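Local coordinates for uncharacterized protein orp (Desulfovibrio gigas, PDB 2WFB), which is of uncharacterised function but is known as the orange protein, associated with a mixed molybdenum-copper sulphide cluster and related to nitrogenase cofactor-binding proteins, at residues A[21-33]-A[42-56]. Sequence-based numbering, arbitrary orientation.
Sequences DPRFGRAAGFVVV and YVDNGASQTLSHGAG. With ACT (acetate ion), chain E; PO4 (phosphate ion), chain C; PO4 (phosphate ion), chain B.
Strands 29-33 and 42-44 run antiparallel in a beta hairpin, their axes 4.7 Å apart, with Phe-30 and Val-43 as the hydrogen-bonded pair: Phe-30 N donates to Val-43 O and Val-43 N to Phe-30 O. One bond further, Asn-45 N reaches Ala-28 O at 2.9 Å, where the strands give way to loops. Tyr-42 has CG anti to its backbone N (chi1 180°), which swings the ring toward the neighbouring strand, beside Gly-29; CZ is 3.8 Å from Gly-29 CA, and Val-31 CG2 meets the ring edge. Asn-45 ties the loops together: ND2 donates to Gly-25 O and to Ala-27 O, both at 3.0 Å and near the amide plane, so two bonds fix the rotation of the amide. Its plane is turned 47° from the Phe-30 ring, whose CE2 touches Asn-45 CG. Gln-49 NE2 bonds to Arg-26 O from above the carbonyl plane. Arg-26, extended from CG to NE, grips Leu-51 O end-on with NH1 and NH2, each at 2.8 Å and in the guanidinium plane, while Ala-55 CB packs on one face. The same guanidinium binds a phosphate through NE and NH2, and an acetate through NH1, both probably from the crystallisation liquor. Backbone N-H groups of Ala-55 and Gly-56, at the start of helix 55-66, hold that phosphate too; a second is bound by Gly-25 N, consistent with an anion-binding pocket. Within the fold, strand 40-44 edges the mixed sheet, strand 29-34 lies between it and strand 6-11, and helix 55-66 packs against Phe-24, Phe-30 and Val-43 through Ala-59, Leu-63 and Val-62.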
# COMPACT_ATOMS: atom_id res chain seq x y z
N ASP A 21 -1.62 -4.79 -6.97
CA ASP A 21 -1.47 -3.85 -8.07
C ASP A 21 -0.01 -3.41 -8.07
O ASP A 21 0.45 -2.91 -7.05
CB ASP A 21 -2.38 -2.65 -7.81
CG ASP A 21 -2.68 -1.83 -9.07
OD1 ASP A 21 -1.75 -1.55 -9.86
OD2 ASP A 21 -3.86 -1.47 -9.25
N PRO A 22 0.72 -3.56 -9.20
CA PRO A 22 2.11 -3.08 -9.23
C PRO A 22 2.25 -1.56 -9.03
O PRO A 22 3.33 -1.09 -8.74
CB PRO A 22 2.61 -3.45 -10.64
CG PRO A 22 1.61 -4.34 -11.20
CD PRO A 22 0.31 -4.12 -10.49
N ARG A 23 1.16 -0.82 -9.16
CA ARG A 23 1.25 0.63 -9.09
C ARG A 23 0.74 1.11 -7.77
O ARG A 23 -0.07 0.44 -7.10
CB ARG A 23 0.44 1.26 -10.21
CG ARG A 23 1.05 0.99 -11.53
CD ARG A 23 -0.01 1.01 -12.56
NE ARG A 23 -0.12 2.36 -13.02
CZ ARG A 23 -1.21 2.89 -13.54
NH1 ARG A 23 -2.34 2.21 -13.68
NH2 ARG A 23 -1.15 4.14 -13.93
N PHE A 24 1.23 2.27 -7.36
CA PHE A 24 0.82 2.84 -6.09
C PHE A 24 -0.20 3.98 -6.22
O PHE A 24 -1.36 3.82 -5.86
CB PHE A 24 2.00 3.28 -5.23
CG PHE A 24 1.58 4.09 -4.03
CD1 PHE A 24 0.80 3.50 -3.03
CD2 PHE A 24 1.88 5.44 -3.95
CE1 PHE A 24 0.37 4.25 -1.94
CE2 PHE A 24 1.44 6.19 -2.87
CZ PHE A 24 0.68 5.56 -1.85
N GLY A 25 0.23 5.13 -6.74
CA GLY A 25 -0.64 6.31 -6.80
C GLY A 25 -1.91 6.10 -7.59
O GLY A 25 -2.97 6.66 -7.26
N ARG A 26 -1.81 5.26 -8.62
CA ARG A 26 -2.90 4.97 -9.53
C ARG A 26 -3.42 3.53 -9.40
O ARG A 26 -4.08 3.01 -10.33
CB ARG A 26 -2.49 5.34 -10.98
CG ARG A 26 -2.16 6.85 -11.10
CD ARG A 26 -1.63 7.34 -12.44
NE ARG A 26 -1.30 8.75 -12.30
CZ ARG A 26 -2.16 9.76 -12.46
NH1 ARG A 26 -3.42 9.55 -12.80
NH2 ARG A 26 -1.74 11.01 -12.27
N ALA A 27 -3.15 2.89 -8.26
CA ALA A 27 -3.81 1.63 -7.92
C ALA A 27 -5.32 1.80 -7.91
O ALA A 27 -5.84 2.87 -7.59
CB ALA A 27 -3.34 1.13 -6.54
N ALA A 28 -6.06 0.74 -8.24
CA ALA A 28 -7.54 0.78 -8.11
C ALA A 28 -7.97 1.09 -6.65
O ALA A 28 -8.95 1.80 -6.40
CB ALA A 28 -8.19 -0.55 -8.62
N GLY A 29 -7.21 0.56 -5.70
CA GLY A 29 -7.52 0.72 -4.30
C GLY A 29 -6.50 -0.02 -3.45
O GLY A 29 -5.46 -0.45 -3.95
N PHE A 30 -6.82 -0.16 -2.16
CA PHE A 30 -5.94 -0.76 -1.16
C PHE A 30 -6.77 -1.68 -0.32
O PHE A 30 -7.83 -1.29 0.16
CB PHE A 30 -5.33 0.30 -0.22
CG PHE A 30 -4.76 1.48 -0.93
CD1 PHE A 30 -3.53 1.40 -1.55
CD2 PHE A 30 -5.46 2.68 -1.00
CE1 PHE A 30 -3.00 2.50 -2.25
CE2 PHE A 30 -4.93 3.77 -1.69
CZ PHE A 30 -3.70 3.67 -2.30
N VAL A 31 -6.30 -2.90 -0.16
CA VAL A 31 -6.85 -3.79 0.84
C VAL A 31 -6.05 -3.52 2.11
O VAL A 31 -4.83 -3.69 2.13
CB VAL A 31 -6.75 -5.27 0.42
CG1 VAL A 31 -7.17 -6.20 1.59
CG2 VAL A 31 -7.60 -5.54 -0.77
N VAL A 32 -6.74 -3.06 3.15
CA VAL A 32 -6.12 -2.72 4.42
C VAL A 32 -6.44 -3.83 5.43
O VAL A 32 -7.61 -4.11 5.67
CB VAL A 32 -6.66 -1.39 4.97
CG1 VAL A 32 -5.93 -1.04 6.29
CG2 VAL A 32 -6.49 -0.28 3.94
N VAL A 33 -5.41 -4.45 6.00
CA VAL A 33 -5.62 -5.61 6.89
C VAL A 33 -5.00 -5.39 8.26
O VAL A 33 -3.92 -4.81 8.37
CB VAL A 33 -5.05 -6.95 6.31
CG1 VAL A 33 -5.82 -7.40 5.10
CG2 VAL A 33 -3.63 -6.79 5.92
N TYR A 42 -11.64 -2.87 2.00
CA TYR A 42 -11.17 -2.33 0.74
C TYR A 42 -11.40 -0.83 0.68
O TYR A 42 -12.52 -0.35 0.88
CB TYR A 42 -11.84 -3.05 -0.45
CG TYR A 42 -11.40 -2.53 -1.79
CD1 TYR A 42 -10.18 -2.89 -2.33
CD2 TYR A 42 -12.22 -1.66 -2.52
CE1 TYR A 42 -9.76 -2.41 -3.57
CE2 TYR A 42 -11.82 -1.16 -3.74
CZ TYR A 42 -10.59 -1.54 -4.26
OH TYR A 42 -10.21 -1.06 -5.48
N VAL A 43 -10.32 -0.09 0.44
CA VAL A 43 -10.33 1.37 0.37
C VAL A 43 -10.18 1.75 -1.11
O VAL A 43 -9.14 1.48 -1.72
CB VAL A 43 -9.21 2.01 1.24
CG1 VAL A 43 -9.18 3.53 1.11
CG2 VAL A 43 -9.41 1.65 2.71
N ASP A 44 -11.23 2.33 -1.66
CA ASP A 44 -11.27 2.74 -3.06
C ASP A 44 -10.31 3.91 -3.35
O ASP A 44 -10.25 4.86 -2.59
CB ASP A 44 -12.71 3.11 -3.46
CG ASP A 44 -12.85 3.36 -4.93
OD1 ASP A 44 -12.95 2.37 -5.68
OD2 ASP A 44 -12.85 4.54 -5.34
N ASN A 45 -9.56 3.82 -4.44
CA ASN A 45 -8.59 4.86 -4.80
C ASN A 45 -8.94 5.54 -6.14
O ASN A 45 -8.07 6.10 -6.82
CB ASN A 45 -7.16 4.27 -4.86
CG ASN A 45 -6.09 5.34 -4.94
OD1 ASN A 45 -6.16 6.35 -4.24
ND2 ASN A 45 -5.10 5.14 -5.81
N GLY A 46 -10.23 5.49 -6.50
CA GLY A 46 -10.72 6.06 -7.78
C GLY A 46 -10.38 7.53 -7.98
O GLY A 46 -10.07 7.96 -9.10
N ALA A 47 -10.42 8.30 -6.89
CA ALA A 47 -10.12 9.73 -6.90
C ALA A 47 -8.72 10.03 -7.40
O ALA A 47 -8.54 10.96 -8.19
CB ALA A 47 -10.30 10.32 -5.53
N SER A 48 -7.74 9.29 -6.89
CA SER A 48 -6.35 9.47 -7.31
C SER A 48 -6.14 9.24 -8.81
O SER A 48 -5.39 9.97 -9.44
CB SER A 48 -5.41 8.58 -6.50
OG SER A 48 -5.47 8.86 -5.10
N GLN A 49 -6.80 8.22 -9.36
CA GLN A 49 -6.69 7.88 -10.78
C GLN A 49 -7.15 8.97 -11.76
O GLN A 49 -6.66 9.02 -12.90
CB GLN A 49 -7.46 6.58 -11.06
CG GLN A 49 -6.79 5.30 -10.51
CD GLN A 49 -7.62 4.03 -10.71
OE1 GLN A 49 -8.84 4.05 -10.52
NE2 GLN A 49 -6.97 2.93 -11.10
N THR A 50 -8.07 9.84 -11.34
CA THR A 50 -8.57 10.92 -12.21
C THR A 50 -7.61 12.13 -12.32
O THR A 50 -7.81 13.00 -13.19
CB THR A 50 -9.93 11.45 -11.72
OG1 THR A 50 -9.73 12.20 -10.53
CG2 THR A 50 -10.91 10.30 -11.43
N LEU A 51 -6.58 12.17 -11.48
CA LEU A 51 -5.70 13.33 -11.38
C LEU A 51 -4.62 13.34 -12.47
O LEU A 51 -4.13 12.28 -12.87
CB LEU A 51 -5.07 13.39 -9.99
CG LEU A 51 -6.00 13.43 -8.76
CD1 LEU A 51 -5.19 13.42 -7.47
CD2 LEU A 51 -6.94 14.64 -8.80
N SER A 52 -4.25 14.53 -12.94
CA SER A 52 -3.22 14.63 -13.97
C SER A 52 -1.84 14.49 -13.39
O SER A 52 -0.93 14.08 -14.08
CB SER A 52 -3.30 15.96 -14.71
OG SER A 52 -4.63 16.25 -15.08
N HIS A 53 -1.70 14.83 -12.11
CA HIS A 53 -0.44 14.67 -11.40
C HIS A 53 -0.76 14.58 -9.90
O HIS A 53 -1.87 14.84 -9.49
CB HIS A 53 0.44 15.88 -11.66
CG HIS A 53 -0.17 17.17 -11.20
ND1 HIS A 53 0.36 17.93 -10.18
CD2 HIS A 53 -1.31 17.79 -11.58
CE1 HIS A 53 -0.40 18.98 -9.98
NE2 HIS A 53 -1.43 18.92 -10.81
N GLY A 54 0.23 14.24 -9.09
CA GLY A 54 0.01 14.19 -7.65
C GLY A 54 -0.91 13.06 -7.19
O GLY A 54 -1.49 13.14 -6.11
N ALA A 55 -1.04 12.02 -7.99
CA ALA A 55 -1.80 10.84 -7.59
C ALA A 55 -1.19 10.12 -6.37
O ALA A 55 -1.91 9.70 -5.49
CB ALA A 55 -1.97 9.90 -8.75
N GLY A 56 0.13 10.05 -6.29
CA GLY A 56 0.77 9.35 -5.18
C GLY A 56 0.73 10.14 -3.90
O GLY A 56 0.66 9.56 -2.83
C ACT E . -4.65 6.05 -14.08
O ACT E . -5.07 7.14 -13.68
OXT ACT E . -5.35 5.01 -14.04
CH3 ACT E . -3.27 6.03 -14.53
P PO4 C . 1.73 10.60 -10.09
O1 PO4 C . 1.90 10.51 -8.60
O2 PO4 C . 2.97 11.23 -10.64
O3 PO4 C . 1.45 9.21 -10.65
O4 PO4 C . 0.53 11.43 -10.44
P PO4 B . 3.39 6.98 -8.13
O1 PO4 B . 2.92 5.60 -7.97
O2 PO4 B . 4.69 7.11 -7.41
O3 PO4 B . 3.56 7.30 -9.57
O4 PO4 B . 2.38 7.92 -7.52
O HOH W 1 -10.99 2.32 -8.22